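Local coordinates for protein thioredoxin (PDB 6MOS) that probably acts as a thiol-disulfide oxidoreductase of the thioredoxin family, passing electrons to protein disulfides through a redox-active cysteine pair, at residues Y32-K37 with V61-E66; P80-L85 with K92-N97. All coordinates share one frame; numbering follows the deposited sequence.

Contact 1. Residues Y32-K37 with V61-E66; sequences YFKNDK and VIDVIE. With TAM (tris(hydroxyethyl)aminomethane), chain B.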
loop_
_atom_site.group_PDB
_atom_site.type_symbol
_atom_site.label_atom_id
_atom_site.label_comp_id
_atom_site.label_asym_id
_atom_site.label_seq_id
_atom_site.Cartn_x
_atom_site.Cartn_y
_atom_site.Cartn_z
ATOM N N TYR A 32 -1.154 -2.221 2.907
ATOM C CA TYR A 32 -1.351 -0.896 3.491
ATOM C C TYR A 32 -1.062 -1.008 4.980
ATOM O O TYR A 32 -1.800 -1.682 5.698
ATOM C CB TYR A 32 -2.778 -0.420 3.249
ATOM C CG TYR A 32 -3.055 0.972 3.755
ATOM C CD1 TYR A 32 -2.581 2.070 3.069
ATOM C CD2 TYR A 32 -3.806 1.181 4.903
ATOM C CE1 TYR A 32 -2.821 3.349 3.530
ATOM C CE2 TYR A 32 -4.057 2.466 5.379
ATOM C CZ TYR A 32 -3.559 3.542 4.682
ATOM O OH TYR A 32 -3.803 4.831 5.127
ATOM N N PHE A 33 -0.001 -0.352 5.444
ATOM C CA PHE A 33 0.419 -0.426 6.841
ATOM C C PHE A 33 -0.079 0.804 7.583
ATOM O O PHE A 33 0.145 1.934 7.139
ATOM C CB PHE A 33 1.938 -0.539 6.964
ATOM C CG PHE A 33 2.512 -1.767 6.299
ATOM C CD1 PHE A 33 2.826 -1.756 4.945
ATOM C CD2 PHE A 33 2.737 -2.924 7.029
ATOM C CE1 PHE A 33 3.358 -2.887 4.323
ATOM C CE2 PHE A 33 3.267 -4.063 6.419
ATOM C CZ PHE A 33 3.574 -4.046 5.069
ATOM N N LYS A 34 -0.755 0.583 8.709
ATOM C CA LYS A 34 -1.405 1.680 9.411
ATOM C C LYS A 34 -1.360 1.418 10.910
ATOM O O LYS A 34 -0.947 0.353 11.369
ATOM C CB LYS A 34 -2.856 1.864 8.922
ATOM C CG LYS A 34 -3.766 0.613 9.043
ATOM C CD LYS A 34 -4.413 0.513 10.440
ATOM C CE LYS A 34 -5.392 -0.648 10.542
ATOM N NZ LYS A 34 -6.167 -0.539 11.820
ATOM N N ASN A 35 -1.781 2.418 11.676
ATOM C CA ASN A 35 -2.256 2.160 13.023
ATOM C C ASN A 35 -3.468 3.048 13.257
ATOM O O ASN A 35 -3.785 3.931 12.450
ATOM C CB ASN A 35 -1.143 2.335 14.061
ATOM C CG ASN A 35 -0.745 3.764 14.267
ATOM O OD1 ASN A 35 -1.582 4.638 14.475
ATOM N ND2 ASN A 35 0.555 4.007 14.227
ATOM N N ASP A 36 -4.190 2.787 14.338
ATOM C CA ASP A 36 -5.465 3.470 14.478
ATOM C C ASP A 36 -5.323 4.835 15.140
ATOM O O ASP A 36 -6.329 5.525 15.321
ATOM C CB ASP A 36 -6.464 2.587 15.230
ATOM C CG ASP A 36 -7.117 1.553 14.318
ATOM O OD1 ASP A 36 -7.103 1.747 13.079
ATOM O OD2 ASP A 36 -7.648 0.547 14.830
ATOM N N LYS A 37 -4.103 5.244 15.480
ATOM C CA LYS A 37 -3.841 6.586 15.991
ATOM C C LYS A 37 -3.304 7.527 14.922
ATOM O O LYS A 37 -3.007 8.697 15.220
ATOM C CB LYS A 37 -2.859 6.516 17.157
ATOM C CG LYS A 37 -3.475 5.901 18.397
ATOM C CD LYS A 37 -2.459 5.741 19.518
ATOM C CE LYS A 37 -1.577 4.529 19.287
ATOM N NZ LYS A 37 -1.004 4.013 20.558
ATOM N N VAL A 61 -4.825 -4.857 4.739
ATOM C CA VAL A 61 -4.644 -3.736 5.659
ATOM C C VAL A 61 -3.997 -4.294 6.918
ATOM O O VAL A 61 -4.516 -5.238 7.528
ATOM C CB VAL A 61 -5.973 -3.027 5.962
ATOM C CG1 VAL A 61 -5.732 -1.827 6.876
ATOM C CG2 VAL A 61 -6.623 -2.568 4.670
ATOM N N ILE A 62 -2.836 -3.756 7.279
ATOM C CA ILE A 62 -1.983 -4.337 8.305
ATOM C C ILE A 62 -1.812 -3.297 9.398
ATOM O O ILE A 62 -1.359 -2.178 9.126
ATOM C CB ILE A 62 -0.624 -4.763 7.732
ATOM C CG1 ILE A 62 -0.836 -5.803 6.631
ATOM C CG2 ILE A 62 0.300 -5.290 8.840
ATOM C CD1 ILE A 62 0.371 -6.043 5.769
ATOM N N ASP A 63 -2.186 -3.656 10.626
ATOM C CA ASP A 63 -2.047 -2.757 11.763
ATOM C C ASP A 63 -0.708 -3.042 12.432
ATOM O O ASP A 63 -0.511 -4.113 13.017
ATOM C CB ASP A 63 -3.203 -2.917 12.745
ATOM C CG ASP A 63 -3.242 -1.783 13.754
ATOM O OD1 ASP A 63 -2.344 -1.753 14.618
ATOM O OD2 ASP A 63 -4.146 -0.926 13.663
ATOM N N VAL A 64 0.205 -2.065 12.372
ATOM C CA VAL A 64 1.577 -2.299 12.817
ATOM C C VAL A 64 1.670 -2.396 14.331
ATOM O O VAL A 64 2.669 -2.904 14.854
ATOM C CB VAL A 64 2.519 -1.209 12.272
ATOM C CG1 VAL A 64 2.433 -1.182 10.755
ATOM C CG2 VAL A 64 2.205 0.176 12.880
ATOM N N ILE A 65 0.654 -1.931 15.048
ATOM C CA ILE A 65 0.647 -2.019 16.501
ATOM C C ILE A 65 0.036 -3.334 16.949
ATOM O O ILE A 65 0.573 -4.001 17.836
ATOM C CB ILE A 65 -0.091 -0.815 17.126
ATOM C CG1 ILE A 65 0.721 0.466 16.941
ATOM C CG2 ILE A 65 -0.330 -1.054 18.618
ATOM C CD1 ILE A 65 0.031 1.712 17.482
ATOM N N GLU A 66 -1.072 -3.732 16.324
ATOM C CA GLU A 66 -1.732 -4.966 16.739
ATOM C C GLU A 66 -0.950 -6.189 16.286
ATOM O O GLU A 66 -0.857 -7.174 17.021
ATOM C CB GLU A 66 -3.164 -5.006 16.200
ATOM C CG GLU A 66 -4.080 -3.920 16.761
ATOM C CD GLU A 66 -3.981 -3.771 18.282
ATOM O OE1 GLU A 66 -3.849 -4.796 18.993
ATOM O OE2 GLU A 66 -4.028 -2.618 18.771
HETATM C C TAM B . -7.718 -9.609 3.781
HETATM C C1 TAM B . -7.340 -9.067 5.171
HETATM C C2 TAM B . -7.807 -8.509 2.736
HETATM C C3 TAM B . -6.675 -10.683 3.412
HETATM C C4 TAM B . -7.787 -7.638 5.449
HETATM C C5 TAM B . -9.240 -8.308 2.234
HETATM C C6 TAM B . -6.066 -10.605 2.013
HETATM N N TAM B . -9.031 -10.238 3.874
HETATM O O4 TAM B . -6.640 -6.840 5.464
HETATM O O5 TAM B . -9.321 -7.167 1.419
HETATM O O6 TAM B . -6.861 -11.254 1.036
HETATM O O HOH W 1 -3.496 0.593 15.963
#
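Tyr32, Phe33 and Lys34 pair in parallel with Val61, Ile62 and Asp63, and Ile62 carries the backbone bonding: its N donates to Tyr32 O (2.8 Å) and its O accepts from Lys34 N. Val64 N then reaches Lys34 O at 2.9 Å, extending the pairing just past the strand. On the outer edge Val61 N is hydrogen-bonded to O4 of the tris(hydroxyethyl)aminomethane molecule, which Ile59 O also holds.

The charged cluster centres on Lys34. With CG between the backbone N and the carbonyl carbon (chi1 57°) and a bend at chi2, its CG lies against Val61 CG1 and its amine reaches both Asp63 OD2 and Asp36 OD1, each 2.8 Å from NZ. It meets Asp63 OD2 at the anti lone pair but Asp36 OD1 from above the carboxylate plane. A long, flexible lysine suits this place, and its charge probably offsets the repulsion between Asp36 OD2 and Asp63 OD2, 4.0 Å apart. A water bridges Asp36 N and Asp63 OD2. Asp63 OD1 accepts from Ile65 N and Glu66 N, which come from opposite faces of the carboxylate in an Asx motif that fixes its rotation.

Among apolar groups, Phe33 CE2 lies 3.6 Å from Ile62 CD1, while Ile65 CD1 rests on Asn35 CB and Lys37 CE.

The aromatic residues serve opposite faces of the sheet: Tyr32 packs on Met44, Leu45 and Ile48 of helix 39-55 and hydrogen-bonds through OH to Cys41 O, whereas Phe33 and Ile62 meet Tyr70 and Pro71 of helix 69-73.

Contact 2. Residues P80-L85 with K92-N97; sequences PTVIIL and KRFARN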
loop_
_atom_site.group_PDB
_atom_site.type_symbol
_atom_site.label_atom_id
_atom_site.label_comp_id
_atom_site.label_asym_id
_atom_site.label_seq_id
_atom_site.Cartn_x
_atom_site.Cartn_y
_atom_site.Cartn_z
ATOM N N PRO A 80 1.396 6.258 7.178
ATOM C CA PRO A 80 1.084 5.097 6.329
ATOM C C PRO A 80 2.290 4.636 5.514
ATOM O O PRO A 80 3.153 5.453 5.175
ATOM C CB PRO A 80 -0.035 5.621 5.433
ATOM C CG PRO A 80 0.238 7.096 5.325
ATOM C CD PRO A 80 0.758 7.498 6.694
ATOM N N THR A 81 2.385 3.332 5.243
ATOM C CA THR A 81 3.307 2.824 4.241
ATOM C C THR A 81 2.489 1.998 3.262
ATOM O O THR A 81 1.596 1.256 3.673
ATOM C CB THR A 81 4.452 1.978 4.848
ATOM O OG1 THR A 81 5.349 2.803 5.611
ATOM C CG2 THR A 81 5.244 1.252 3.761
ATOM N N VAL A 82 2.758 2.170 1.972
ATOM C CA VAL A 82 2.066 1.435 0.917
ATOM C C VAL A 82 3.105 0.630 0.156
ATOM O O VAL A 82 4.119 1.178 -0.285
ATOM C CB VAL A 82 1.295 2.371 -0.033
ATOM C CG1 VAL A 82 0.677 1.566 -1.160
ATOM C CG2 VAL A 82 0.209 3.109 0.719
ATOM N N ILE A 83 2.866 -0.674 0.008
ATOM C CA ILE A 83 3.751 -1.520 -0.778
ATOM C C ILE A 83 2.907 -2.146 -1.876
ATOM O O ILE A 83 1.860 -2.733 -1.593
ATOM C CB ILE A 83 4.438 -2.597 0.081
ATOM C CG1 ILE A 83 5.263 -1.952 1.202
ATOM C CG2 ILE A 83 5.365 -3.457 -0.769
ATOM C CD1 ILE A 83 6.087 -2.949 1.987
ATOM N N ILE A 84 3.321 -1.966 -3.128
ATOM C CA ILE A 84 2.693 -2.640 -4.259
ATOM C C ILE A 84 3.531 -3.865 -4.600
ATOM O O ILE A 84 4.762 -3.776 -4.703
ATOM C CB ILE A 84 2.554 -1.690 -5.462
ATOM C CG1 ILE A 84 1.814 -0.414 -5.033
ATOM C CG2 ILE A 84 1.814 -2.383 -6.590
ATOM C CD1 ILE A 84 1.768 0.665 -6.098
ATOM N N LEU A 85 2.883 -5.017 -4.744
ATOM C CA LEU A 85 3.603 -6.250 -5.013
ATOM C C LEU A 85 2.980 -6.979 -6.192
ATOM O O LEU A 85 1.800 -6.802 -6.509
ATOM C CB LEU A 85 3.624 -7.191 -3.797
ATOM C CG LEU A 85 4.240 -6.651 -2.507
ATOM C CD1 LEU A 85 3.148 -6.148 -1.573
ATOM C CD2 LEU A 85 5.104 -7.690 -1.824
ATOM N N LYS A 92 7.059 -1.383 -5.621
ATOM C CA LYS A 92 7.277 -0.009 -5.189
ATOM C C LYS A 92 6.791 0.145 -3.758
ATOM O O LYS A 92 5.742 -0.393 -3.395
ATOM C CB LYS A 92 6.540 0.978 -6.107
ATOM C CG LYS A 92 6.973 2.429 -5.946
ATOM C CD LYS A 92 8.268 2.696 -6.699
ATOM C CE LYS A 92 8.404 4.173 -7.023
ATOM N NZ LYS A 92 8.227 5.019 -5.802
ATOM N N ARG A 93 7.563 0.869 -2.950
ATOM C CA ARG A 93 7.192 1.181 -1.583
ATOM C C ARG A 93 6.991 2.687 -1.462
ATOM O O ARG A 93 7.752 3.475 -2.041
ATOM C CB ARG A 93 8.263 0.677 -0.602
ATOM C CG ARG A 93 7.961 0.927 0.862
ATOM C CD ARG A 93 9.072 0.395 1.756
ATOM N NE ARG A 93 9.228 -1.049 1.646
ATOM C CZ ARG A 93 9.605 -1.832 2.656
ATOM N NH1 ARG A 93 9.857 -1.294 3.843
ATOM N NH2 ARG A 93 9.712 -3.142 2.484
ATOM N N PHE A 94 5.937 3.083 -0.749
ATOM C CA PHE A 94 5.659 4.489 -0.464
ATOM C C PHE A 94 5.661 4.684 1.045
ATOM O O PHE A 94 4.861 4.071 1.749
ATOM C CB PHE A 94 4.307 4.922 -1.036
ATOM C CG PHE A 94 4.150 4.678 -2.506
ATOM C CD1 PHE A 94 3.738 3.441 -2.982
ATOM C CD2 PHE A 94 4.388 5.693 -3.421
ATOM C CE1 PHE A 94 3.580 3.217 -4.344
ATOM C CE2 PHE A 94 4.224 5.471 -4.790
ATOM C CZ PHE A 94 3.825 4.237 -5.246
ATOM N N ALA A 95 6.543 5.543 1.545
ATOM C CA ALA A 95 6.528 5.857 2.967
ATOM C C ALA A 95 7.030 7.283 3.139
ATOM O O ALA A 95 7.658 7.846 2.238
ATOM C CB ALA A 95 7.390 4.889 3.775
ATOM N N ARG A 96 6.721 7.861 4.296
ATOM C CA ARG A 96 7.226 9.173 4.713
ATOM C C ARG A 96 6.602 10.331 3.945
ATOM O O ARG A 96 5.885 11.146 4.535
ATOM C CB ARG A 96 8.753 9.235 4.590
ATOM C CG ARG A 96 9.492 8.518 5.707
ATOM C CD ARG A 96 10.994 8.496 5.474
ATOM N NE ARG A 96 11.694 7.748 6.519
ATOM C CZ ARG A 96 11.820 6.422 6.539
ATOM N NH1 ARG A 96 11.286 5.684 5.569
ATOM N NH2 ARG A 96 12.477 5.830 7.533
ATOM N N ASN A 97 6.876 10.442 2.644
ATOM C CA ASN A 97 6.372 11.579 1.867
ATOM C C ASN A 97 5.890 11.079 0.509
ATOM O O ASN A 97 6.697 10.848 -0.401
ATOM C CB ASN A 97 7.425 12.669 1.708
ATOM C CG ASN A 97 6.817 14.063 1.665
ATOM O OD1 ASN A 97 5.662 14.265 2.052
ATOM N ND2 ASN A 97 7.589 15.033 1.191
HETATM O O HOH W 2 4.542 7.304 6.179
#
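Val82 and Phe94 form a hydrogen-bonded pair in the beta hairpin of strands 81-86 and 89-95, which follows the cis-proline, Pro80, of the thioredoxin fold. Val82 N to Phe94 O is 2.8 Å and Phe94 N to Val82 O 2.7 Å. Ile84 N adds a nearly straight bond to Lys92 O (169° at the hydrogen), but the return bond from Lys92 N to Ile84 O is weak.

Arg93 rises on the face that also carries Thr81 and Ile83. Its CB lies 4.2 Å from Val82 O. With chi1 at -179° the chain leaves extended, and CG touches both Ile83 CG1 and Thr81 CG2, 4.0 Å from each. A bend at chi3 (-63°) then turns one face of the guanidinium to Ile83 CD1, with NE and NH2 both 3.7 Å from that methyl, which is offset toward the rim of the group. The polar end is held elsewhere: NE by a salt bridge to Glu90, NH2 by Lys74 O, and NH1 weakly by Leu75 O. Arginine suits this strand because its aliphatic stem can cover an isoleucine while its flat head binds a carboxylate and carbonyls together. A leucine in its place would probably leave Glu90 without its ionic mate and Lys74 O without this donor, and uncover part of Ile83.

On the opposite face Val82, Ile84 and Phe94 are buried, and Phe94 and Ile84 pack on Thr106 of helix 100-115. A beta-branched isoleucine suits the strand, and its CD1 arm reaches the ring: Ile84 CD1 touches Phe94 at its edge, near the ring plane, 3.6 Å from Phe94 CE1.

In the fold
Contact 1 closes before contact 2 opens along the chain, and their centres lie 13 Å apart in one four-stranded mixed sheet with the order 58-63, 29-34, 81-86, 89-95. Contact 1 joins the parallel pair and contact 2 the antiparallel hairpin, so together they include both outermost strands; the seam between them is strand 29-34 against 81-86. There Phe33 N probably bonds to Thr81 O at 2.9 Å, and Tyr32 packs on Val82 and Pro80. This is the core of a thioredoxin fold: the loop after strand 29-34 leads to the Cys38-Cys41 disulfide at the start of helix 39-55, and Pro80 touches both cysteines, so the two contacts converge on the probable redox site.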